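Local coordinates for protein endo-1,4-beta-xylanase C (PDB 4XUR) that cleaves internal beta-1,4 linkages of xylan, this chain being its CBM22-2 xylan-binding module, here holding xylotetraose, at residues S40-N45 / W81-E86; S96-F101 / A106-A111; A128-P133 / S140-Y145. One frame throughout, in Å; residues are numbered along the deposited sequence.

Contact 1 of 3, residues S40-N45 / W81-E86; sequences SGIGHN and WAMYDE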
loop_
_atom_site.group_PDB
_atom_site.type_symbol
_atom_site.label_atom_id
_atom_site.label_comp_id
_atom_site.label_asym_id
_atom_site.label_seq_id
_atom_site.Cartn_x
_atom_site.Cartn_y
_atom_site.Cartn_z
ATOM N N SER A 40 -8.227 -16.578 1.088
ATOM C CA SER A 40 -8.749 -17.095 -0.147
ATOM C C SER A 40 -10.290 -16.973 -0.196
ATOM O O SER A 40 -10.959 -16.942 0.832
ATOM C CB SER A 40 -8.285 -18.560 -0.356
ATOM O OG SER A 40 -9.072 -19.434 0.450
ATOM N N GLY A 41 -10.817 -16.911 -1.400
ATOM C CA GLY A 41 -12.229 -16.657 -1.650
ATOM C C GLY A 41 -12.593 -15.214 -1.781
ATOM O O GLY A 41 -13.753 -14.867 -1.979
ATOM N N ILE A 42 -11.579 -14.327 -1.685
ATOM C CA ILE A 42 -11.760 -12.879 -1.888
ATOM C C ILE A 42 -10.531 -12.431 -2.701
ATOM O O ILE A 42 -9.387 -12.662 -2.275
ATOM C CB ILE A 42 -11.785 -12.074 -0.570
ATOM C CG1 ILE A 42 -13.100 -12.348 0.200
ATOM C CG2 ILE A 42 -11.638 -10.576 -0.869
ATOM C CD1 ILE A 42 -14.310 -11.708 -0.407
ATOM N N GLY A 43 -10.797 -11.831 -3.860
ATOM C CA GLY A 43 -9.763 -11.472 -4.794
ATOM C C GLY A 43 -10.243 -10.582 -5.926
ATOM O O GLY A 43 -11.438 -10.511 -6.172
ATOM N N HIS A 44 -9.324 -9.868 -6.597
ATOM C CA HIS A 44 -9.670 -9.119 -7.793
ATOM C C HIS A 44 -9.606 -10.046 -8.999
ATOM O O HIS A 44 -8.531 -10.468 -9.419
ATOM C CB HIS A 44 -8.727 -7.891 -8.053
ATOM C CG HIS A 44 -9.010 -7.176 -9.337
ATOM N ND1 HIS A 44 -10.241 -6.600 -9.660
ATOM C CD2 HIS A 44 -8.194 -6.933 -10.391
ATOM C CE1 HIS A 44 -10.144 -6.023 -10.857
ATOM N NE2 HIS A 44 -8.922 -6.235 -11.323
ATOM N N ASN A 45 -10.777 -10.456 -9.474
ATOM C CA ASN A 45 -10.875 -11.449 -10.544
ATOM C C ASN A 45 -9.995 -12.695 -10.263
ATOM O O ASN A 45 -9.334 -13.243 -11.155
ATOM C CB ASN A 45 -10.494 -10.836 -11.894
ATOM C CG ASN A 45 -11.449 -9.742 -12.387
ATOM O OD1 ASN A 45 -11.014 -8.769 -12.987
ATOM N ND2 ASN A 45 -12.732 -9.910 -12.181
ATOM N N TRP A 81 -5.000 -2.758 -6.968
ATOM C CA TRP A 81 -6.468 -2.782 -6.779
ATOM C C TRP A 81 -6.782 -2.922 -5.358
ATOM O O TRP A 81 -6.102 -3.664 -4.630
ATOM C CB TRP A 81 -7.065 -3.926 -7.564
ATOM C CG TRP A 81 -6.924 -3.743 -9.072
ATOM C CD1 TRP A 81 -5.826 -3.994 -9.816
ATOM C CD2 TRP A 81 -7.943 -3.331 -9.987
ATOM N NE1 TRP A 81 -6.043 -3.687 -11.122
ATOM C CE2 TRP A 81 -7.334 -3.257 -11.263
ATOM C CE3 TRP A 81 -9.249 -2.904 -9.840
ATOM C CZ2 TRP A 81 -8.052 -2.891 -12.403
ATOM C CZ3 TRP A 81 -9.952 -2.533 -10.982
ATOM C CH2 TRP A 81 -9.343 -2.493 -12.224
ATOM N N ALA A 82 -7.815 -2.218 -4.909
ATOM C CA ALA A 82 -8.200 -2.230 -3.494
ATOM C C ALA A 82 -9.691 -2.375 -3.384
ATOM O O ALA A 82 -10.427 -1.968 -4.322
ATOM C CB ALA A 82 -7.729 -0.971 -2.790
ATOM N N MET A 83 -10.129 -2.960 -2.263
ATOM C CA MET A 83 -11.574 -3.180 -1.950
ATOM C C MET A 83 -11.781 -3.201 -0.443
ATOM O O MET A 83 -10.927 -3.654 0.302
ATOM C CB MET A 83 -12.069 -4.454 -2.637
ATOM C CG MET A 83 -13.596 -4.700 -2.542
ATOM S SD MET A 83 -14.073 -5.584 -1.042
ATOM C CE MET A 83 -13.630 -7.240 -1.531
ATOM N N TYR A 84 -12.992 -2.732 -0.009
ATOM C CA TYR A 84 -13.442 -2.892 1.372
ATOM C C TYR A 84 -14.927 -3.363 1.330
ATOM O O TYR A 84 -15.624 -3.025 0.453
ATOM C CB TYR A 84 -13.256 -1.584 2.156
ATOM C CG TYR A 84 -14.302 -0.490 1.946
ATOM C CD1 TYR A 84 -14.274 0.333 0.806
ATOM C CD2 TYR A 84 -15.339 -0.329 2.849
ATOM C CE1 TYR A 84 -15.188 1.353 0.626
ATOM C CE2 TYR A 84 -16.286 0.691 2.663
ATOM C CZ TYR A 84 -16.267 1.460 1.553
ATOM O OH TYR A 84 -17.214 2.450 1.377
ATOM N N ASP A 85 -15.306 -4.170 2.314
ATOM C CA ASP A 85 -16.701 -4.677 2.363
ATOM C C ASP A 85 -17.367 -4.615 3.778
ATOM O O ASP A 85 -18.195 -5.455 4.086
ATOM C CB ASP A 85 -16.777 -6.091 1.735
ATOM C CG ASP A 85 -15.968 -7.149 2.465
ATOM O OD1 ASP A 85 -15.678 -6.995 3.693
ATOM O OD2 ASP A 85 -15.619 -8.180 1.823
ATOM N N GLU A 86 -17.037 -3.587 4.555
ATOM C CA GLU A 86 -17.805 -3.222 5.751
ATOM C C GLU A 86 -17.701 -1.746 6.097
ATOM O O GLU A 86 -16.725 -1.086 5.789
ATOM C CB GLU A 86 -17.442 -4.141 6.928
ATOM C CG GLU A 86 -16.089 -3.935 7.532
ATOM C CD GLU A 86 -15.825 -4.841 8.714
ATOM O OE1 GLU A 86 -15.875 -6.087 8.553
ATOM O OE2 GLU A 86 -15.543 -4.298 9.798
#
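His44 lays its imidazole over the indole of Trp81 in an offset stack. The pair joins the loop after strand 35-40 to strand 75-83 in the beta-sandwich of this CBM22 module. The two planes are 16° apart. The imidazole centre lies 3.8 Å from the centre of the six-membered ring of Trp81. His44 NE2 comes down 3.3 Å from Trp81 CD2, and His44 CE1 reaches over the benzo part, 3.4 Å from Trp81 CE3. CG of His44 is anti to its own backbone N (chi1 176°), which swings the ring across from the loop to the indole. Asn45 OD1 lies over the opposite imidazole face, toward the rim.

Replacing Trp81 by an alanine would probably leave the imidazole without its stacking surface and freer to turn. A second, apolar touch lies further along. Ile42 CG2 meets Met83 CE at 3.9 Å, the two side chains crossing at about a right angle. Two bends in the Met83 chain, at chi2 and chi3, bring CE round to the isoleucine. Beside it, Ile42 CD1 is 4.4 Å from Asp85 OD2.

Around this shell, Trp123 also meets the His44 ring, at a slant. The calcium ligands Ser46 and Asp167 hold the His44 backbone: Ser46 OG bonds to its carbonyl O, and its amide N bonds to Asp167 OD2.

Contact 2 of 3, residues S96-F101 / A106-A111; sequences SLEKEF and ANLEYA. With XYP (beta-D-xylopyranose), chain D; XYP (beta-D-xylopyranose), chain B; XYP (beta-D-xylopyranose), chain C.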
loop_
_atom_site.group_PDB
_atom_site.type_symbol
_atom_site.label_atom_id
_atom_site.label_comp_id
_atom_site.label_asym_id
_atom_site.label_seq_id
_atom_site.Cartn_x
_atom_site.Cartn_y
_atom_site.Cartn_z
ATOM N N SER A 96 0.688 5.239 -0.919
ATOM C CA SER A 96 1.769 6.065 -0.362
ATOM C C SER A 96 3.134 5.394 -0.425
ATOM O O SER A 96 3.253 4.175 -0.614
ATOM C CB SER A 96 1.440 6.443 1.056
ATOM O OG SER A 96 0.254 7.178 1.152
ATOM N N LEU A 97 4.173 6.212 -0.262
ATOM C CA LEU A 97 5.515 5.783 -0.215
ATOM C C LEU A 97 6.075 6.104 1.133
ATOM O O LEU A 97 5.960 7.247 1.560
ATOM C CB LEU A 97 6.383 6.438 -1.306
ATOM C CG LEU A 97 5.915 6.308 -2.749
ATOM C CD1 LEU A 97 6.882 7.105 -3.599
ATOM C CD2 LEU A 97 5.811 4.862 -3.178
ATOM N N GLU A 98 6.802 5.153 1.727
ATOM C CA GLU A 98 7.669 5.449 2.917
ATOM C C GLU A 98 9.101 5.440 2.501
ATOM O O GLU A 98 9.545 4.456 1.895
ATOM C CB GLU A 98 7.427 4.374 4.001
ATOM C CG GLU A 98 8.410 4.463 5.152
ATOM C CD GLU A 98 8.056 3.400 6.234
ATOM O OE1 GLU A 98 6.949 3.447 6.769
ATOM O OE2 GLU A 98 8.869 2.475 6.425
ATOM N N LYS A 99 9.837 6.536 2.759
ATOM C CA LYS A 99 11.237 6.675 2.309
ATOM C C LYS A 99 12.221 6.813 3.473
ATOM O O LYS A 99 11.965 7.545 4.409
ATOM C CB LYS A 99 11.368 7.859 1.368
ATOM C CG LYS A 99 10.782 7.615 0.012
ATOM C CD LYS A 99 10.987 8.866 -0.859
ATOM C CE LYS A 99 9.732 9.612 -1.070
ATOM N NZ LYS A 99 9.926 10.641 -2.086
ATOM N N GLU A 100 13.315 6.077 3.372
ATOM C CA GLU A 100 14.417 6.067 4.340
ATOM C C GLU A 100 15.678 6.559 3.587
ATOM O O GLU A 100 15.948 6.130 2.446
ATOM C CB GLU A 100 14.672 4.650 4.874
ATOM C CG GLU A 100 15.854 4.544 5.823
ATOM C CD GLU A 100 16.246 3.119 6.077
ATOM O OE1 GLU A 100 15.625 2.476 6.884
ATOM O OE2 GLU A 100 17.208 2.619 5.430
ATOM N N PHE A 101 16.439 7.459 4.232
ATOM C CA PHE A 101 17.635 8.028 3.718
ATOM C C PHE A 101 18.784 7.747 4.717
ATOM O O PHE A 101 18.603 7.940 5.903
ATOM C CB PHE A 101 17.534 9.544 3.483
ATOM C CG PHE A 101 16.560 9.907 2.396
ATOM C CD1 PHE A 101 15.196 10.017 2.676
ATOM C CD2 PHE A 101 16.972 10.077 1.073
ATOM C CE1 PHE A 101 14.296 10.349 1.690
ATOM C CE2 PHE A 101 16.056 10.427 0.100
ATOM C CZ PHE A 101 14.706 10.556 0.413
ATOM N N ALA A 106 15.112 6.676 12.150
ATOM C CA ALA A 106 14.409 7.610 13.023
ATOM C C ALA A 106 13.840 8.806 12.271
ATOM O O ALA A 106 13.140 9.592 12.865
ATOM C CB ALA A 106 15.398 8.097 14.159
ATOM N N ASN A 107 14.120 8.953 10.976
ATOM C CA ASN A 107 13.822 10.187 10.286
ATOM C C ASN A 107 13.212 9.830 8.892
ATOM O O ASN A 107 13.707 10.245 7.872
ATOM C CB ASN A 107 15.169 10.888 10.158
ATOM C CG ASN A 107 15.179 12.038 9.230
ATOM O OD1 ASN A 107 14.241 12.822 9.176
ATOM N ND2 ASN A 107 16.270 12.166 8.462
ATOM N N LEU A 108 12.161 9.043 8.942
ATOM C CA LEU A 108 11.458 8.570 7.763
ATOM C C LEU A 108 10.547 9.649 7.180
ATOM O O LEU A 108 10.064 10.539 7.924
ATOM C CB LEU A 108 10.596 7.315 8.083
ATOM C CG LEU A 108 11.353 6.052 8.546
ATOM C CD1 LEU A 108 10.427 4.841 8.589
ATOM C CD2 LEU A 108 12.527 5.724 7.658
ATOM N N GLU A 109 10.344 9.571 5.853
ATOM C CA GLU A 109 9.487 10.440 5.083
ATOM C C GLU A 109 8.340 9.675 4.461
ATOM O O GLU A 109 8.485 8.497 4.136
ATOM C CB GLU A 109 10.270 10.949 3.839
ATOM C CG GLU A 109 11.056 12.152 4.053
ATOM C CD GLU A 109 11.696 12.598 2.729
ATOM O OE1 GLU A 109 10.997 12.620 1.654
ATOM O OE2 GLU A 109 12.839 12.878 2.778
ATOM N N TYR A 110 7.226 10.366 4.219
ATOM C CA TYR A 110 6.023 9.763 3.623
ATOM C C TYR A 110 5.445 10.696 2.589
ATOM O O TYR A 110 5.395 11.919 2.803
ATOM C CB TYR A 110 4.973 9.435 4.710
ATOM C CG TYR A 110 5.628 8.900 6.029
ATOM C CD1 TYR A 110 5.904 7.556 6.213
ATOM C CD2 TYR A 110 5.915 9.769 7.106
ATOM C CE1 TYR A 110 6.502 7.090 7.387
ATOM C CE2 TYR A 110 6.487 9.320 8.257
ATOM C CZ TYR A 110 6.780 7.981 8.416
ATOM O OH TYR A 110 7.358 7.548 9.628
ATOM N N ALA A 111 4.931 10.130 1.523
ATOM C CA ALA A 111 4.271 10.871 0.424
ATOM C C ALA A 111 3.178 10.026 -0.167
ATOM O O ALA A 111 3.379 8.861 -0.438
ATOM C CB ALA A 111 5.258 11.158 -0.621
HETATM C C1 XYP D . 2.217 8.900 8.136
HETATM C C2 XYP D . 1.047 8.752 7.163
HETATM C C3 XYP D . 1.266 9.543 5.879
HETATM C C4 XYP D . 1.677 10.993 6.226
HETATM C C5 XYP D . 2.815 11.021 7.251
HETATM O O2 XYP D . 0.911 7.385 6.798
HETATM O O3 XYP D . 0.098 9.572 5.098
HETATM O O4 XYP D . 2.113 11.611 4.993
HETATM O O5 XYP D . 2.434 10.324 8.419
HETATM C C1 XYP B . 4.203 5.899 11.826
HETATM C C2 XYP B . 3.946 7.296 12.302
HETATM C C3 XYP B . 2.830 7.959 11.554
HETATM C C4 XYP B . 3.082 7.825 10.038
HETATM C C5 XYP B . 3.378 6.382 9.660
HETATM O O2 XYP B . 3.624 7.255 13.738
HETATM O O3 XYP B . 2.746 9.342 11.872
HETATM O O4 XYP B . 1.941 8.250 9.356
HETATM O O5 XYP B . 4.492 5.905 10.394
HETATM C C1 XYP C . 1.980 13.064 5.042
HETATM C C2 XYP C . 2.841 13.694 3.943
HETATM C C3 XYP C . 2.549 15.153 3.855
HETATM C C4 XYP C . 1.047 15.451 3.784
HETATM C C5 XYP C . 0.308 14.700 4.910
HETATM O O2 XYP C . 4.204 13.479 4.235
HETATM O O3 XYP C . 3.171 15.688 2.668
HETATM O O4 XYP C . 0.822 16.846 3.916
HETATM O O5 XYP C . 0.552 13.330 4.837
HETATM O O HOH W 1 15.477 8.444 6.866
#
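Ser96 brings its CA to 3.2 Å from Ala111 O, a CA-H...O contact. Its OG bonds to Glu147. Leu97 forms a hydrogen-bonded pair with Ala111: Leu97 N gives a 2.8 Å bond to Ala111 O, and Ala111 N returns one to Leu97 O. Glu98 faces Tyr110 in a non-hydrogen-bonded pair. With CG opposite the backbone N (chi1 171°), its extended chain runs beside the tyrosine, and OE1 lies in the ring plane at the edge, 3.7 Å from Tyr110 CE1. The carboxylate is turned 79° to that ring and has Leu108 CD1 3.6 Å from its OE2. Arg143, Arg31 and Arg29 make salt bridges to it.

The hairpin of strands 90-101 and 109-119 presents one face of Tyr110 to the glycan, with the xylose of chain D 3.3 Å away, C5 to Tyr110 CD2. The xylose of chain B lies over the same face.

Lys99 and Glu109 exchange two nearly straight backbone bonds, Lys99 N to Glu109 O at 172°. Glu100 packs CB against Leu108 CD2, while its carboxylate holds Ser140 and Arg143. Phe101 meets the Glu109 carboxylate obliquely, CE1 to OE2 at 3.1 Å, and its backbone N reaches Asn107 O through a water.

Contact 3 of 3, residues A128-P133 / S140-Y145; sequences ADIIVP and SGLRMY. With XYP (beta-D-xylopyranose), chain D.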
loop_
_atom_site.group_PDB
_atom_site.type_symbol
_atom_site.label_atom_id
_atom_site.label_comp_id
_atom_site.label_asym_id
_atom_site.label_seq_id
_atom_site.Cartn_x
_atom_site.Cartn_y
_atom_site.Cartn_z
ATOM N N ALA A 128 -0.260 5.631 -10.204
ATOM C CA ALA A 128 0.456 6.853 -10.579
ATOM C C ALA A 128 1.863 6.529 -11.053
ATOM O O ALA A 128 2.412 5.459 -10.756
ATOM C CB ALA A 128 0.534 7.822 -9.415
ATOM N N ASP A 129 2.454 7.460 -11.779
ATOM C CA ASP A 129 3.966 7.472 -11.926
ATOM C C ASP A 129 4.559 7.941 -10.600
ATOM O O ASP A 129 4.096 8.906 -9.968
ATOM C CB ASP A 129 4.422 8.413 -13.030
ATOM C CG ASP A 129 4.280 7.862 -14.435
ATOM O OD1 ASP A 129 3.785 6.756 -14.672
ATOM O OD2 ASP A 129 4.733 8.597 -15.337
ATOM N N ILE A 130 5.669 7.320 -10.221
ATOM C CA ILE A 130 6.490 7.898 -9.121
ATOM C C ILE A 130 7.956 8.016 -9.557
ATOM O O ILE A 130 8.432 7.298 -10.451
ATOM C CB ILE A 130 6.409 7.047 -7.859
ATOM C CG1 ILE A 130 6.986 5.652 -8.063
ATOM C CG2 ILE A 130 4.997 6.997 -7.368
ATOM C CD1 ILE A 130 7.854 5.160 -6.924
ATOM N N ILE A 131 8.666 8.914 -8.868
ATOM C CA ILE A 131 10.086 9.134 -9.085
ATOM C C ILE A 131 10.809 8.344 -7.970
ATOM O O ILE A 131 10.467 8.426 -6.774
ATOM C CB ILE A 131 10.359 10.687 -8.990
ATOM C CG1 ILE A 131 9.877 11.335 -10.254
ATOM C CG2 ILE A 131 11.844 11.000 -8.720
ATOM C CD1 ILE A 131 9.511 12.775 -10.091
ATOM N N VAL A 132 11.839 7.617 -8.376
ATOM C CA VAL A 132 12.746 6.965 -7.461
ATOM C C VAL A 132 13.900 7.964 -7.289
ATOM O O VAL A 132 14.566 8.256 -8.303
ATOM C CB VAL A 132 13.248 5.617 -8.069
ATOM C CG1 VAL A 132 14.042 4.842 -7.087
ATOM C CG2 VAL A 132 12.033 4.761 -8.467
ATOM N N PRO A 133 14.127 8.459 -6.078
ATOM C CA PRO A 133 15.253 9.434 -5.898
ATOM C C PRO A 133 16.622 8.876 -6.312
ATOM O O PRO A 133 16.826 7.639 -6.237
ATOM C CB PRO A 133 15.217 9.737 -4.432
ATOM C CG PRO A 133 13.817 9.440 -3.981
ATOM C CD PRO A 133 13.419 8.263 -4.833
ATOM N N SER A 140 17.860 4.829 0.914
ATOM C CA SER A 140 18.163 3.466 1.339
ATOM C C SER A 140 16.941 2.556 1.550
ATOM O O SER A 140 17.115 1.335 1.771
ATOM C CB SER A 140 19.046 3.462 2.589
ATOM O OG SER A 140 18.401 4.110 3.691
ATOM N N GLY A 141 15.769 3.118 1.519
ATOM C CA GLY A 141 14.454 2.388 1.474
ATOM C C GLY A 141 13.353 3.166 0.809
ATOM O O GLY A 141 13.266 4.389 0.933
ATOM N N LEU A 142 12.536 2.476 0.022
ATOM C CA LEU A 142 11.396 3.070 -0.611
ATOM C C LEU A 142 10.306 1.993 -0.664
ATOM O O LEU A 142 10.401 1.052 -1.454
ATOM C CB LEU A 142 11.754 3.538 -2.043
ATOM C CG LEU A 142 10.712 4.350 -2.860
ATOM C CD1 LEU A 142 11.400 5.293 -3.878
ATOM C CD2 LEU A 142 9.731 3.486 -3.585
ATOM N N ARG A 143 9.282 2.172 0.145
ATOM C CA ARG A 143 8.281 1.111 0.346
ATOM C C ARG A 143 6.948 1.651 -0.031
ATOM O O ARG A 143 6.530 2.745 0.408
ATOM C CB ARG A 143 8.288 0.672 1.811
ATOM C CG ARG A 143 9.631 0.282 2.364
ATOM C CD ARG A 143 10.146 1.240 3.415
ATOM N NE ARG A 143 11.575 0.998 3.777
ATOM C CZ ARG A 143 12.197 1.433 4.844
ATOM N NH1 ARG A 143 11.618 2.172 5.779
ATOM N NH2 ARG A 143 13.464 1.083 5.016
ATOM N N MET A 144 6.257 0.896 -0.852
ATOM C CA MET A 144 4.896 1.272 -1.214
ATOM C C MET A 144 3.926 0.768 -0.150
ATOM O O MET A 144 4.117 -0.281 0.402
ATOM C CB MET A 144 4.519 0.758 -2.566
ATOM C CG MET A 144 4.399 -0.753 -2.682
ATOM S SD MET A 144 3.830 -1.176 -4.343
ATOM C CE MET A 144 2.187 -0.457 -4.289
ATOM N N TYR A 145 2.850 1.517 0.133
ATOM C CA TYR A 145 1.849 1.038 1.058
ATOM C C TYR A 145 0.489 1.630 0.778
ATOM O O TYR A 145 0.407 2.644 0.042
ATOM C CB TYR A 145 2.259 1.265 2.538
ATOM C CG TYR A 145 2.350 2.675 3.039
ATOM C CD1 TYR A 145 3.516 3.392 2.854
ATOM C CD2 TYR A 145 1.320 3.255 3.804
ATOM C CE1 TYR A 145 3.641 4.675 3.349
ATOM C CE2 TYR A 145 1.425 4.548 4.307
ATOM C CZ TYR A 145 2.602 5.236 4.102
ATOM O OH TYR A 145 2.768 6.529 4.596
HETATM C C1 XYP D . 2.217 8.900 8.136
HETATM C C2 XYP D . 1.047 8.752 7.163
HETATM C C3 XYP D . 1.266 9.543 5.879
HETATM C C4 XYP D . 1.677 10.993 6.226
HETATM C C5 XYP D . 2.815 11.021 7.251
HETATM O O2 XYP D . 0.911 7.385 6.798
HETATM O O3 XYP D . 0.098 9.572 5.098
HETATM O O4 XYP D . 2.113 11.611 4.993
HETATM O O5 XYP D . 2.434 10.324 8.419
#
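Leu142 points its two methyl groups at Ile130, Val132 and Pro133, and the contact turns on how these four side chains meet. The leucine and Ile130 slide past each other in opposite directions. Their ends touch at Ile130 CD1 and Leu142 CD2, 4.2 Å apart. Val132 comes at about a right angle, with CG1 4.2 Å from Leu142 CD1. Pro133 crosses more obliquely and gives the closest touch, Pro133 CD to Leu142 CD1 at 3.7 Å. Thus CD2 serves the isoleucine, and CD1 serves the valine and the proline. The leucine CG is anti to its backbone N (chi1 -173°), which extends the fork toward the other segment. Ile130 CG1 takes the crowded position between backbone N and carbonyl carbon (chi1 63°), and from there CD1 reaches Leu142 CD2.

This is face-to-face packing of a beta-sandwich. The end of strand 124-131 and the loop that follows it, which holds Val132 and Pro133, pack on strand 139-147 of the other sheet. The nearest CA atoms, those of Val132 and Leu142, are 8.0 Å apart. Leu97 and Phe113 extend the apolar layer around Ile130.

Tyr145, further along the strand, takes no part in this packing and serves the glycan. Its OH donates a 3.0 Å bond to O2 of the xylose of chain D, with O2 near the ring plane at its edge. Arg31 makes a cation-pi contact with the same ring. Ser140 and Gly141 both face Glu100 in a classic beta bulge.

No hydrogen bond crosses between the two segments. Between them the contact is apolar packing, while Tyr145 OH of the same strand is a polar group given to the sugar.

From the N terminus the three contacts come in series, and none crosses or encloses another. Contact 1 closes the longest loop, 35 residues, bringing the loop after strand 35-40 near the calcium site onto strand 75-83. Contact 2 closes the hairpin of strands 90-101 and 109-119, with four residues between its segments. Contact 3 follows, spanning six residues and tying the end of strand 124-131 and the loop after it to strand 139-147 of the opposing sheet. Contacts 2 and 3 adjoin: Ser96 N lies 2.8 Å from Tyr145 O, a probable hydrogen bond between neighbouring strands, and both reach the xylose of chain D. Contact 1 lies across the centre of the chain from both.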